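Local coordinates for periplasmic binding protein (Roseiflexus sp. RS-1, PDB 5GJ3) that binds heme in the periplasm, here two heme molecules at once, and probably hands it on to a bacterial heme-uptake transporter, at residues A127-A132 with P248-A253; A170-I175 with D256-F261; V201-D206 with I236-L241; Q232-A237 with Y262-G267. All coordinates share one frame; numbering follows the deposited sequence.

Contact 1: A127-A132 with P248-A253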
loop_
_atom_site.group_PDB
_atom_site.type_symbol
_atom_site.label_atom_id
_atom_site.label_comp_id
_atom_site.label_asym_id
_atom_site.label_seq_id
_atom_site.Cartn_x
_atom_site.Cartn_y
_atom_site.Cartn_z
ATOM N N ALA A 127 12.300 -6.827 -11.399
ATOM C CA ALA A 127 13.577 -7.344 -10.917
ATOM C C ALA A 127 13.679 -7.265 -9.391
ATOM O O ALA A 127 14.116 -8.226 -8.770
ATOM C CB ALA A 127 14.762 -6.610 -11.561
ATOM N N GLU A 128 13.276 -6.147 -8.777
ATOM C CA GLU A 128 13.315 -6.074 -7.320
ATOM C C GLU A 128 12.344 -7.086 -6.615
ATOM O O GLU A 128 12.678 -7.671 -5.567
ATOM C CB GLU A 128 13.164 -4.625 -6.809
ATOM C CG GLU A 128 14.334 -3.722 -7.270
ATOM C CD GLU A 128 14.209 -2.238 -6.891
ATOM O OE1 GLU A 128 13.299 -1.867 -6.124
ATOM O OE2 GLU A 128 15.037 -1.405 -7.368
ATOM N N ILE A 129 11.165 -7.285 -7.198
ATOM C CA ILE A 129 10.172 -8.256 -6.697
ATOM C C ILE A 129 10.756 -9.673 -6.841
ATOM O O ILE A 129 10.696 -10.459 -5.885
ATOM C CB ILE A 129 8.834 -8.125 -7.454
ATOM C CG1 ILE A 129 8.165 -6.806 -7.062
ATOM C CG2 ILE A 129 7.925 -9.346 -7.203
ATOM C CD1 ILE A 129 6.970 -6.426 -7.935
ATOM N N ALA A 130 11.361 -9.967 -8.006
ATOM C CA ALA A 130 12.053 -11.256 -8.236
ATOM C C ALA A 130 13.106 -11.579 -7.200
ATOM O O ALA A 130 13.159 -12.716 -6.701
ATOM C CB ALA A 130 12.660 -11.343 -9.653
ATOM N N ALA A 131 13.975 -10.598 -6.928
ATOM C CA ALA A 131 15.003 -10.748 -5.925
ATOM C C ALA A 131 14.437 -11.001 -4.530
ATOM O O ALA A 131 14.972 -11.831 -3.832
ATOM C CB ALA A 131 15.983 -9.578 -5.931
ATOM N N ALA A 132 13.350 -10.343 -4.140
ATOM C CA ALA A 132 12.788 -10.573 -2.819
ATOM C C ALA A 132 12.182 -12.011 -2.720
ATOM O O ALA A 132 12.274 -12.678 -1.678
ATOM C CB ALA A 132 11.733 -9.531 -2.521
ATOM N N PRO A 248 6.077 1.365 -7.145
ATOM C CA PRO A 248 7.450 1.131 -7.540
ATOM C C PRO A 248 8.336 0.554 -6.411
ATOM O O PRO A 248 9.362 -0.076 -6.714
ATOM C CB PRO A 248 7.954 2.536 -7.940
ATOM C CG PRO A 248 6.713 3.327 -8.230
ATOM C CD PRO A 248 5.734 2.798 -7.193
ATOM N N ARG A 249 7.938 0.751 -5.151
ATOM C CA ARG A 249 8.701 0.240 -4.001
ATOM C C ARG A 249 8.289 -1.148 -3.510
ATOM O O ARG A 249 8.751 -1.597 -2.452
ATOM C CB ARG A 249 8.676 1.262 -2.847
ATOM C CG ARG A 249 9.490 2.536 -3.193
ATOM C CD ARG A 249 9.398 3.519 -2.022
ATOM N NE ARG A 249 8.008 3.957 -1.860
ATOM C CZ ARG A 249 7.456 4.457 -0.756
ATOM N NH1 ARG A 249 8.133 4.550 0.374
ATOM N NH2 ARG A 249 6.184 4.789 -0.762
ATOM N N THR A 250 7.474 -1.847 -4.304
ATOM C CA THR A 250 6.922 -3.135 -3.896
ATOM C C THR A 250 7.999 -4.174 -3.585
ATOM O O THR A 250 7.903 -4.873 -2.574
ATOM C CB THR A 250 5.945 -3.707 -4.949
ATOM O OG1 THR A 250 4.859 -2.783 -5.064
ATOM C CG2 THR A 250 5.347 -5.082 -4.471
ATOM N N GLY A 251 9.007 -4.266 -4.465
ATOM C CA GLY A 251 10.144 -5.117 -4.286
ATOM C C GLY A 251 10.944 -4.752 -3.033
ATOM O O GLY A 251 11.444 -5.625 -2.355
ATOM N N GLN A 252 11.068 -3.473 -2.729
ATOM C CA GLN A 252 11.812 -3.069 -1.534
ATOM C C GLN A 252 11.019 -3.494 -0.293
ATOM O O GLN A 252 11.582 -3.941 0.671
ATOM C CB GLN A 252 12.044 -1.551 -1.549
ATOM C CG GLN A 252 12.964 -1.107 -2.694
ATOM C CD GLN A 252 12.803 0.375 -3.002
ATOM O OE1 GLN A 252 12.495 1.171 -2.112
ATOM N NE2 GLN A 252 12.941 0.741 -4.260
ATOM N N ALA A 253 9.699 -3.339 -0.319
ATOM C CA ALA A 253 8.891 -3.707 0.867
ATOM C C ALA A 253 8.884 -5.226 1.080
ATOM O O ALA A 253 8.990 -5.687 2.220
ATOM C CB ALA A 253 7.458 -3.138 0.776
HETATM O O HOH W 1 10.701 -2.181 -5.823
#

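Contact 2: A170-I175 with D256-F261. With ZN (zinc ion), chain G.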
loop_
_atom_site.group_PDB
_atom_site.type_symbol
_atom_site.label_atom_id
_atom_site.label_comp_id
_atom_site.label_asym_id
_atom_site.label_seq_id
_atom_site.Cartn_x
_atom_site.Cartn_y
_atom_site.Cartn_z
ATOM N N ALA A 170 2.409 -13.553 1.629
ATOM C CA ALA A 170 2.677 -14.849 0.946
ATOM C C ALA A 170 3.919 -14.776 0.087
ATOM O O ALA A 170 4.787 -15.628 0.188
ATOM C CB ALA A 170 1.486 -15.316 0.114
ATOM N N ALA A 171 4.047 -13.725 -0.714
ATOM C CA ALA A 171 5.249 -13.626 -1.568
ATOM C C ALA A 171 6.515 -13.448 -0.766
ATOM O O ALA A 171 7.575 -13.776 -1.250
ATOM C CB ALA A 171 5.103 -12.511 -2.600
ATOM N N ALA A 172 6.437 -12.894 0.441
ATOM C CA ALA A 172 7.650 -12.774 1.287
ATOM C C ALA A 172 7.948 -14.063 2.081
ATOM O O ALA A 172 8.911 -14.123 2.869
ATOM C CB ALA A 172 7.527 -11.567 2.241
ATOM N N GLY A 173 7.140 -15.095 1.881
ATOM C CA GLY A 173 7.425 -16.424 2.465
ATOM C C GLY A 173 6.841 -16.637 3.859
ATOM O O GLY A 173 7.347 -17.473 4.616
ATOM N N GLY A 174 5.782 -15.890 4.194
ATOM C CA GLY A 174 5.074 -16.010 5.478
ATOM C C GLY A 174 3.694 -16.604 5.267
ATOM O O GLY A 174 3.217 -16.721 4.141
ATOM N N ILE A 175 3.054 -17.013 6.349
ATOM C CA ILE A 175 1.692 -17.546 6.260
ATOM C C ILE A 175 0.789 -16.469 6.849
ATOM O O ILE A 175 1.065 -15.969 7.968
ATOM C CB ILE A 175 1.509 -18.852 7.087
ATOM C CG1 ILE A 175 2.518 -19.929 6.677
ATOM C CG2 ILE A 175 0.066 -19.335 7.051
ATOM C CD1 ILE A 175 2.393 -20.350 5.221
ATOM N N ASP A 256 12.119 -6.215 2.790
ATOM C CA ASP A 256 12.107 -5.957 4.245
ATOM C C ASP A 256 11.272 -7.044 4.944
ATOM O O ASP A 256 11.702 -7.536 6.000
ATOM C CB ASP A 256 11.543 -4.571 4.591
ATOM C CG ASP A 256 12.421 -3.439 4.092
ATOM O OD1 ASP A 256 13.602 -3.683 3.737
ATOM O OD2 ASP A 256 11.929 -2.282 4.025
ATOM N N LEU A 257 10.081 -7.362 4.406
ATOM C CA LEU A 257 9.267 -8.395 5.036
ATOM C C LEU A 257 10.006 -9.724 5.069
ATOM O O LEU A 257 10.037 -10.385 6.122
ATOM C CB LEU A 257 7.918 -8.604 4.332
ATOM C CG LEU A 257 6.979 -7.427 4.397
ATOM C CD1 LEU A 257 5.828 -7.776 3.446
ATOM C CD2 LEU A 257 6.542 -7.316 5.866
ATOM N N THR A 258 10.577 -10.143 3.922
ATOM C CA THR A 258 11.137 -11.509 3.889
ATOM C C THR A 258 12.354 -11.666 4.789
ATOM O O THR A 258 12.569 -12.711 5.385
ATOM C CB THR A 258 11.432 -12.014 2.419
ATOM O OG1 THR A 258 11.471 -13.416 2.451
ATOM C CG2 THR A 258 12.811 -11.523 1.899
ATOM N N ILE A 259 13.162 -10.623 4.882
ATOM C CA ILE A 259 14.287 -10.576 5.854
ATOM C C ILE A 259 13.760 -10.792 7.287
ATOM O O ILE A 259 14.265 -11.633 8.030
ATOM C CB ILE A 259 15.108 -9.240 5.769
ATOM C CG1 ILE A 259 15.800 -9.054 4.394
ATOM C CG2 ILE A 259 16.164 -9.185 6.878
ATOM C CD1 ILE A 259 16.464 -10.295 3.911
ATOM N N ALA A 260 12.727 -10.040 7.669
ATOM C CA ALA A 260 12.104 -10.209 9.000
ATOM C C ALA A 260 11.472 -11.611 9.196
ATOM O O ALA A 260 11.634 -12.265 10.243
ATOM C CB ALA A 260 11.072 -9.130 9.218
ATOM N N PHE A 261 10.792 -12.100 8.166
ATOM C CA PHE A 261 10.130 -13.394 8.271
ATOM C C PHE A 261 11.178 -14.497 8.425
ATOM O O PHE A 261 10.962 -15.491 9.147
ATOM C CB PHE A 261 9.313 -13.637 7.006
ATOM C CG PHE A 261 8.041 -12.799 6.893
ATOM C CD1 PHE A 261 7.679 -11.846 7.864
ATOM C CD2 PHE A 261 7.225 -12.945 5.761
ATOM C CE1 PHE A 261 6.503 -11.093 7.716
ATOM C CE2 PHE A 261 6.064 -12.205 5.600
ATOM C CZ PHE A 261 5.705 -11.276 6.581
HETATM ZN ZN ZN G . 14.943 -2.365 2.951
HETATM O O HOH W 2 14.170 -0.670 3.939
HETATM O O HOH W 3 14.169 -2.881 1.148
#

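Contact 3: V201-D206 with I236-L241. With HEM (protoporphyrin IX containing Fe), chain B.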
loop_
_atom_site.group_PDB
_atom_site.type_symbol
_atom_site.label_atom_id
_atom_site.label_comp_id
_atom_site.label_asym_id
_atom_site.label_seq_id
_atom_site.Cartn_x
_atom_site.Cartn_y
_atom_site.Cartn_z
ATOM N N VAL A 201 4.637 -13.350 14.094
ATOM C CA VAL A 201 4.913 -11.941 13.714
ATOM C C VAL A 201 3.619 -11.135 13.751
ATOM O O VAL A 201 2.621 -11.559 13.219
ATOM C CB VAL A 201 5.555 -11.862 12.284
ATOM C CG1 VAL A 201 5.885 -10.389 11.883
ATOM C CG2 VAL A 201 6.807 -12.758 12.235
ATOM N N LEU A 202 3.651 -9.968 14.384
ATOM C CA LEU A 202 2.586 -8.986 14.234
ATOM C C LEU A 202 2.999 -7.900 13.219
ATOM O O LEU A 202 4.007 -7.196 13.396
ATOM C CB LEU A 202 2.250 -8.352 15.595
ATOM C CG LEU A 202 1.553 -9.356 16.531
ATOM C CD1 LEU A 202 1.663 -8.901 17.968
ATOM C CD2 LEU A 202 0.087 -9.537 16.148
ATOM N N LEU A 203 2.228 -7.793 12.151
ATOM C CA LEU A 203 2.501 -6.787 11.122
ATOM C C LEU A 203 1.477 -5.648 11.249
ATOM O O LEU A 203 0.280 -5.877 11.217
ATOM C CB LEU A 203 2.466 -7.440 9.727
ATOM C CG LEU A 203 2.748 -6.593 8.476
ATOM C CD1 LEU A 203 4.137 -6.002 8.502
ATOM C CD2 LEU A 203 2.561 -7.400 7.195
ATOM N N VAL A 204 1.965 -4.425 11.444
ATOM C CA VAL A 204 1.094 -3.260 11.639
ATOM C C VAL A 204 1.544 -2.042 10.793
ATOM O O VAL A 204 2.639 -2.024 10.234
ATOM C CB VAL A 204 1.112 -2.807 13.113
ATOM C CG1 VAL A 204 0.559 -3.936 14.002
ATOM C CG2 VAL A 204 2.527 -2.372 13.532
ATOM N N LEU A 205 0.712 -1.025 10.741
ATOM C CA LEU A 205 1.152 0.248 10.112
ATOM C C LEU A 205 1.822 1.177 11.144
ATOM O O LEU A 205 1.459 1.146 12.354
ATOM C CB LEU A 205 -0.015 0.917 9.443
ATOM C CG LEU A 205 -0.698 0.001 8.431
ATOM C CD1 LEU A 205 -1.936 0.669 7.863
ATOM C CD2 LEU A 205 0.222 -0.468 7.300
ATOM N N ASP A 206 2.834 1.939 10.677
ATOM C CA ASP A 206 3.479 3.018 11.453
ATOM C C ASP A 206 2.452 3.823 12.266
ATOM O O ASP A 206 2.531 3.904 13.529
ATOM C CB ASP A 206 4.249 3.999 10.523
ATOM C CG ASP A 206 5.684 3.544 10.193
ATOM O OD1 ASP A 206 6.099 2.436 10.629
ATOM O OD2 ASP A 206 6.407 4.308 9.478
ATOM N N ILE A 236 6.518 -5.784 13.376
ATOM C CA ILE A 236 7.107 -5.111 12.191
ATOM C C ILE A 236 6.121 -3.976 11.900
ATOM O O ILE A 236 4.938 -4.220 11.714
ATOM C CB ILE A 236 7.098 -6.028 10.914
ATOM C CG1 ILE A 236 7.803 -7.366 11.107
ATOM C CG2 ILE A 236 7.633 -5.284 9.674
ATOM C CD1 ILE A 236 9.218 -7.260 11.627
ATOM N N ALA A 237 6.594 -2.728 11.892
ATOM C CA ALA A 237 5.710 -1.613 11.575
ATOM C C ALA A 237 6.225 -0.989 10.291
ATOM O O ALA A 237 7.406 -0.661 10.183
ATOM C CB ALA A 237 5.680 -0.595 12.712
ATOM N N LEU A 238 5.365 -0.846 9.299
ATOM C CA LEU A 238 5.796 -0.252 8.019
ATOM C C LEU A 238 4.849 0.887 7.701
ATOM O O LEU A 238 3.710 0.886 8.138
ATOM C CB LEU A 238 5.798 -1.305 6.869
ATOM C CG LEU A 238 6.842 -2.457 7.012
ATOM C CD1 LEU A 238 6.686 -3.487 5.903
ATOM C CD2 LEU A 238 8.265 -1.926 7.002
ATOM N N ASP A 239 5.335 1.865 6.932
ATOM C CA ASP A 239 4.489 2.918 6.371
ATOM C C ASP A 239 3.375 2.338 5.481
ATOM O O ASP A 239 3.632 1.437 4.699
ATOM C CB ASP A 239 5.385 3.833 5.522
ATOM C CG ASP A 239 4.600 4.883 4.824
ATOM O OD1 ASP A 239 4.194 5.823 5.521
ATOM O OD2 ASP A 239 4.373 4.769 3.603
ATOM N N ASP A 240 2.147 2.844 5.575
ATOM C CA ASP A 240 1.057 2.323 4.746
ATOM C C ASP A 240 1.243 2.331 3.217
ATOM O O ASP A 240 0.995 1.318 2.561
ATOM C CB ASP A 240 -0.306 2.962 5.066
ATOM C CG ASP A 240 -0.234 4.487 5.242
ATOM O OD1 ASP A 240 0.644 5.140 4.636
ATOM O OD2 ASP A 240 -1.059 5.039 6.006
ATOM N N LEU A 241 1.655 3.464 2.639
ATOM C CA LEU A 241 1.816 3.496 1.180
ATOM C C LEU A 241 2.951 2.505 0.741
ATOM O O LEU A 241 2.862 1.839 -0.282
ATOM C CB LEU A 241 2.097 4.943 0.696
ATOM C CG LEU A 241 2.105 5.241 -0.814
ATOM C CD1 LEU A 241 0.857 4.737 -1.553
ATOM C CD2 LEU A 241 2.296 6.739 -1.058
HETATM C CHA HEM B . -9.388 6.758 5.036
HETATM C CHB HEM B . -4.829 6.307 3.398
HETATM C CHC HEM B . -6.263 2.043 1.478
HETATM C CHD HEM B . -10.897 2.840 2.681
HETATM C C1A HEM B . -8.053 6.959 4.786
HETATM C C2A HEM B . -7.364 8.125 5.191
HETATM C C3A HEM B . -6.082 8.055 4.731
HETATM C C4A HEM B . -5.971 6.800 4.048
HETATM C CMA HEM B . -4.984 9.107 4.916
HETATM C CAA HEM B . -8.012 9.262 5.970
HETATM C CBA HEM B . -8.873 10.055 4.952
HETATM C CGA HEM B . -9.946 10.908 5.586
HETATM O O1A HEM B . -10.274 10.700 6.758
HETATM O O2A HEM B . -10.553 11.808 4.954
HETATM C C1B HEM B . -4.813 5.051 2.753
HETATM C C2B HEM B . -3.650 4.420 2.192
HETATM C C3B HEM B . -4.046 3.209 1.676
HETATM C C4B HEM B . -5.500 3.132 1.910
HETATM C CMB HEM B . -2.236 4.956 2.223
HETATM C CAB HEM B . -3.267 2.152 0.979
HETATM C CBB HEM B . -2.121 2.453 0.339
HETATM C C1C HEM B . -7.608 1.838 1.664
HETATM C C2C HEM B . -8.304 0.642 1.388
HETATM C C3C HEM B . -9.648 0.873 1.736
HETATM C C4C HEM B . -9.732 2.216 2.250
HETATM C CMC HEM B . -7.659 -0.607 0.802
HETATM C CAC HEM B . -10.813 -0.049 1.619
HETATM C CBC HEM B . -10.691 -1.321 1.233
HETATM C C1D HEM B . -10.793 3.987 3.462
HETATM C C2D HEM B . -11.999 4.546 4.110
HETATM C C3D HEM B . -11.590 5.632 4.768
HETATM C C4D HEM B . -10.138 5.726 4.510
HETATM C CMD HEM B . -13.418 3.985 4.057
HETATM C CAD HEM B . -12.451 6.590 5.578
HETATM C CBD HEM B . -12.617 7.862 4.659
HETATM C CGD HEM B . -13.772 7.835 3.666
HETATM O O1D HEM B . -14.763 7.094 3.856
HETATM O O2D HEM B . -13.809 8.580 2.644
HETATM N NA HEM B . -7.228 6.200 4.031
HETATM N NB HEM B . -5.871 4.275 2.509
HETATM N NC HEM B . -8.474 2.776 2.167
HETATM N ND HEM B . -9.677 4.752 3.682
HETATM FE FE HEM B . -7.847 4.544 3.094
#

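Contact 4: Q232-A237 with Y262-G267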
loop_
_atom_site.group_PDB
_atom_site.type_symbol
_atom_site.label_atom_id
_atom_site.label_comp_id
_atom_site.label_asym_id
_atom_site.label_seq_id
_atom_site.Cartn_x
_atom_site.Cartn_y
_atom_site.Cartn_z
ATOM N N GLN A 232 8.209 -12.318 22.118
ATOM C CA GLN A 232 9.517 -11.880 21.631
ATOM C C GLN A 232 9.500 -10.427 21.115
ATOM O O GLN A 232 10.488 -9.956 20.550
ATOM C CB GLN A 232 10.019 -12.847 20.531
ATOM C CG GLN A 232 10.162 -14.290 20.998
ATOM C CD GLN A 232 10.928 -15.162 20.001
ATOM O OE1 GLN A 232 11.063 -14.806 18.826
ATOM N NE2 GLN A 232 11.438 -16.320 20.468
ATOM N N ARG A 233 8.387 -9.732 21.330
ATOM C CA ARG A 233 8.167 -8.378 20.816
ATOM C C ARG A 233 8.437 -8.293 19.295
ATOM O O ARG A 233 9.043 -7.343 18.817
ATOM C CB ARG A 233 8.937 -7.308 21.637
ATOM C CG ARG A 233 8.427 -7.204 23.073
ATOM C CD ARG A 233 9.293 -6.336 23.991
ATOM N NE ARG A 233 9.125 -4.888 23.767
ATOM C CZ ARG A 233 8.251 -4.091 24.396
ATOM N NH1 ARG A 233 8.208 -2.782 24.104
ATOM N NH2 ARG A 233 7.412 -4.579 25.308
ATOM N N ARG A 234 7.967 -9.286 18.539
ATOM C CA ARG A 234 8.267 -9.345 17.118
ATOM C C ARG A 234 7.176 -8.594 16.371
ATOM O O ARG A 234 6.229 -9.176 15.841
ATOM C CB ARG A 234 8.344 -10.788 16.707
ATOM C CG ARG A 234 9.165 -11.026 15.484
ATOM C CD ARG A 234 9.313 -12.514 15.316
ATOM N NE ARG A 234 10.291 -13.181 16.165
ATOM C CZ ARG A 234 11.575 -13.328 15.844
ATOM N NH1 ARG A 234 12.073 -12.732 14.779
ATOM N NH2 ARG A 234 12.386 -14.041 16.601
ATOM N N ILE A 235 7.299 -7.263 16.378
ATOM C CA ILE A 235 6.330 -6.379 15.749
ATOM C C ILE A 235 7.105 -5.767 14.578
ATOM O O ILE A 235 8.211 -5.267 14.790
ATOM C CB ILE A 235 5.869 -5.190 16.662
ATOM C CG1 ILE A 235 5.452 -5.606 18.101
ATOM C CG2 ILE A 235 4.862 -4.279 15.956
ATOM C CD1 ILE A 235 4.592 -6.826 18.242
ATOM N N ILE A 236 6.518 -5.784 13.376
ATOM C CA ILE A 236 7.107 -5.111 12.191
ATOM C C ILE A 236 6.121 -3.976 11.900
ATOM O O ILE A 236 4.938 -4.220 11.714
ATOM C CB ILE A 236 7.098 -6.028 10.914
ATOM C CG1 ILE A 236 7.803 -7.366 11.107
ATOM C CG2 ILE A 236 7.633 -5.284 9.674
ATOM C CD1 ILE A 236 9.218 -7.260 11.627
ATOM N N ALA A 237 6.594 -2.728 11.892
ATOM C CA ALA A 237 5.710 -1.613 11.575
ATOM C C ALA A 237 6.225 -0.989 10.291
ATOM O O ALA A 237 7.406 -0.661 10.183
ATOM C CB ALA A 237 5.680 -0.595 12.712
ATOM N N TYR A 262 12.318 -14.329 7.753
ATOM C CA TYR A 262 13.388 -15.343 7.793
ATOM C C TYR A 262 13.882 -15.455 9.230
ATOM O O TYR A 262 14.079 -16.555 9.742
ATOM C CB TYR A 262 14.543 -14.970 6.822
ATOM C CG TYR A 262 15.658 -15.998 6.771
ATOM C CD1 TYR A 262 15.625 -17.090 5.856
ATOM C CD2 TYR A 262 16.756 -15.888 7.623
ATOM C CE1 TYR A 262 16.668 -18.039 5.826
ATOM C CE2 TYR A 262 17.800 -16.827 7.601
ATOM C CZ TYR A 262 17.747 -17.889 6.704
ATOM O OH TYR A 262 18.795 -18.770 6.711
ATOM N N ASP A 263 14.074 -14.311 9.865
ATOM C CA ASP A 263 14.510 -14.263 11.252
ATOM C C ASP A 263 13.506 -14.925 12.211
ATOM O O ASP A 263 13.874 -15.692 13.106
ATOM C CB ASP A 263 14.748 -12.821 11.683
ATOM C CG ASP A 263 15.429 -12.769 13.050
ATOM O OD1 ASP A 263 16.659 -12.974 13.122
ATOM O OD2 ASP A 263 14.723 -12.621 14.052
ATOM N N ALA A 264 12.228 -14.625 11.996
ATOM C CA ALA A 264 11.148 -15.254 12.753
ATOM C C ALA A 264 11.093 -16.762 12.533
ATOM O O ALA A 264 10.840 -17.509 13.504
ATOM C CB ALA A 264 9.819 -14.601 12.428
ATOM N N ALA A 265 11.331 -17.219 11.292
ATOM C CA ALA A 265 11.345 -18.661 10.992
ATOM C C ALA A 265 12.418 -19.360 11.838
ATOM O O ALA A 265 12.229 -20.485 12.281
ATOM C CB ALA A 265 11.618 -18.934 9.510
ATOM N N GLN A 266 13.567 -18.711 11.997
ATOM C CA GLN A 266 14.638 -19.287 12.789
ATOM C C GLN A 266 14.371 -19.177 14.291
ATOM O O GLN A 266 14.645 -20.105 15.009
ATOM C CB GLN A 266 15.949 -18.599 12.469
ATOM C CG GLN A 266 16.482 -18.999 11.131
ATOM C CD GLN A 266 17.895 -18.533 10.968
ATOM O OE1 GLN A 266 18.232 -17.402 11.336
ATOM N NE2 GLN A 266 18.740 -19.398 10.418
ATOM N N GLY A 267 13.827 -18.056 14.758
ATOM C CA GLY A 267 13.828 -17.759 16.192
ATOM C C GLY A 267 12.523 -17.778 16.970
ATOM O O GLY A 267 12.549 -17.754 18.192
#

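Contact 1: A127-A132 with P248-A253
Glu128 and Ile129 of one helix straddle Gly251, near the start of another. The two helices come very close here: the CA atoms of Ile129 and Gly251 are 4.0 Å apart. Gly251 has no side chain, and its CA packs directly on the backbone, 3.8 Å from the carbonyl C of Glu128. This is close helix-helix packing at a glycine, where backbone meets backbone.

Glu128 turns CG anti to its own carbonyl carbon (chi1 -63°) and then runs extended. Gln252 has the same kind of first torsion and is also extended, and the two chains run alongside each other in the same direction. Gln252 NE2 donates to Glu128 OE1 at 3.2 Å. The oxygen is met on its syn side, and it lies close to the amide plane of Gln252. Carboxylate and amide planes are turned 46° apart. A water also donates to Glu128 OE1, at 2.6 Å, and to Pro248 O. It takes a weak bond from Gly251 N, and thus links the carboxylate to the first turn of the second helix. Glu128 OE2 is hydrogen-bonded to Gln124 NE2.

On the other flank Ile129 sends CG1 to within 3.7 Å of Gly251 N. Its CD1 reaches Thr250 CG2 at 4.1 Å. Thr250 OG1 turns back to Gly247 O. Ala132 CB sits 3.9 Å from Gly251 O.

The contact joins helix 115-136 to the start of helix 250-267. Helix 13-21 packs against Pro248, Met168 of helix 164-171 against Thr250, and Tyr242 of helix 240-244 against Gln252.

Contact 2: A170-I175 with D256-F261
Ala172 and Thr258 bring their CA atoms to 4.5 Å where the end of one helix meets the side of another, and Gly173, with positive phi (89°), closes the first helix in a Schellman motif.

Ala172 is the centre of the contact. Its CB packs on Leu257 CB at 3.6 Å and on Phe261 CE2 at 3.7 Å. Its carbonyl O accepts a hydrogen bond from Thr258 OG1 at 2.7 Å. The hydroxyl approaches from above the carbonyl plane, 36° out of it. Thr258 places OG1 anti to its backbone N (chi1 -158°), which aims the hydroxyl at this carbonyl and so gives the oxygen at the helix end a partner.

The Phe261 ring lies beside the turn that follows. Its CD2 and CE2 rest against the backbone of Gly174, with CD2 3.6 Å from Gly174 N. Earlier in the same helix, Asp256 OD1 binds a zinc ion at 2.0 Å, together with two waters.

The contact joins the end of helix 164-171 to the middle of helix 250-267. Helix 115-136 covers Thr258, while Leu257 reaches strand 235-238 and Phe261 packs on Val145 of strand 144-151.

Contact 3: V201-D206 with I236-L241
Leu203, Val204 and Leu205 pair in parallel with Ile236, Ala237 and Leu238. The axes of the short strand segments approach to 4.8 Å, turned 22° from parallel.

The tight part is the ladder. Ile236 N donates to Leu202 O at 2.9 Å, and Val204 N to Ile236 O at 3.0 Å. Leu238 N continues to Val204 O. On one face Leu203 CD1 packs on Ile236 CG2 at 3.8 Å. Leu203 puts CG anti to its backbone N, which carries CD1 over the neighbouring strand. On the other face Val204 CG2 touches Ala237 CB at 3.7 Å.

Past Leu205 the ladder ends and the solvent side begins. The last bond, Asp206 N to Leu238 O, is as short but comes from 53° out of the carbonyl plane. Exposed Asp206 puts OD1 3.4 Å from Ala237 O, acceptor against acceptor. Asp239, at the N-cap of the following helix, accepts from Tyr242 N with OD2.

Leu205 CD1 packs across Asp240 CB at 4.0 Å, and Asp240 CG lies 3.7 Å from methyl CMB of one heme. Asp240 lines both heme pockets; Leu205 lines that of the other heme. The contact thus presents an apolar side chain and a carboxylate to the hemes.

Contact 4: Q232-A237 with Y262-G267
A Schellman motif at Arg233 follows a short helix and leads into strand 235-238, and Gln232 and Arg234 reach from this turn to the last helix of the chain. Arg234 is also the centre of an inverse gamma turn.

Arg234 carries most of the contact. Its NH1 forms a salt bridge with Asp263 OD2 at 2.8 Å, on the anti lone pair of that oxygen. The oxygen lies near the guanidinium plane, yet the guanidinium and carboxylate planes are 38° apart. Arg234 starts with CG anti to its backbone N (chi1 -156°) and bends at chi3, which lays the group along the helix. Ala264 CA lies over one face of it, toward the rim, and Arg234 CD packs on Ala264 CB at 3.6 Å.

Gln232 joins in from the guanidinium edge. Its OE1 accepts from Arg234 NH2 at 2.7 Å and weakly from NE, which helps fix the rotation of the guanidinium. Its NE2 donates to Gly267 O at 2.9 Å. One amide therefore bridges the arginine and the end of the helix.

This surface contact ties the end of helix 250-267 to the turn before strand 235-238. Val201 of strand 201-205 packs on Ala264, and Arg233 makes a salt bridge with Asp216 of helix 214-218.

Helix 250-267 runs through contacts 1, 2 and 4, each using a different part of it. Contacts 1 and 2 have centres about 12 Å apart and touch where Ala132 O meets Thr258 CG2 at 3.8 Å. The same helix covers the sheet of contact 3: Leu257 CD2 lies 3.8 Å from both Leu203 CD1 and Leu238 CD1, and Ala260 CB is 3.6 Å from Ile236 CD1. Contacts 3 and 4 share Ile236 and Ala237 of one strand. Contact 3 alone carries residues of the heme pockets. In contact 1, the side chain of Thr250 is about 10 Å from a heme. Contact 4 is the surface contact, with its centre about 20 Å from that of contact 1.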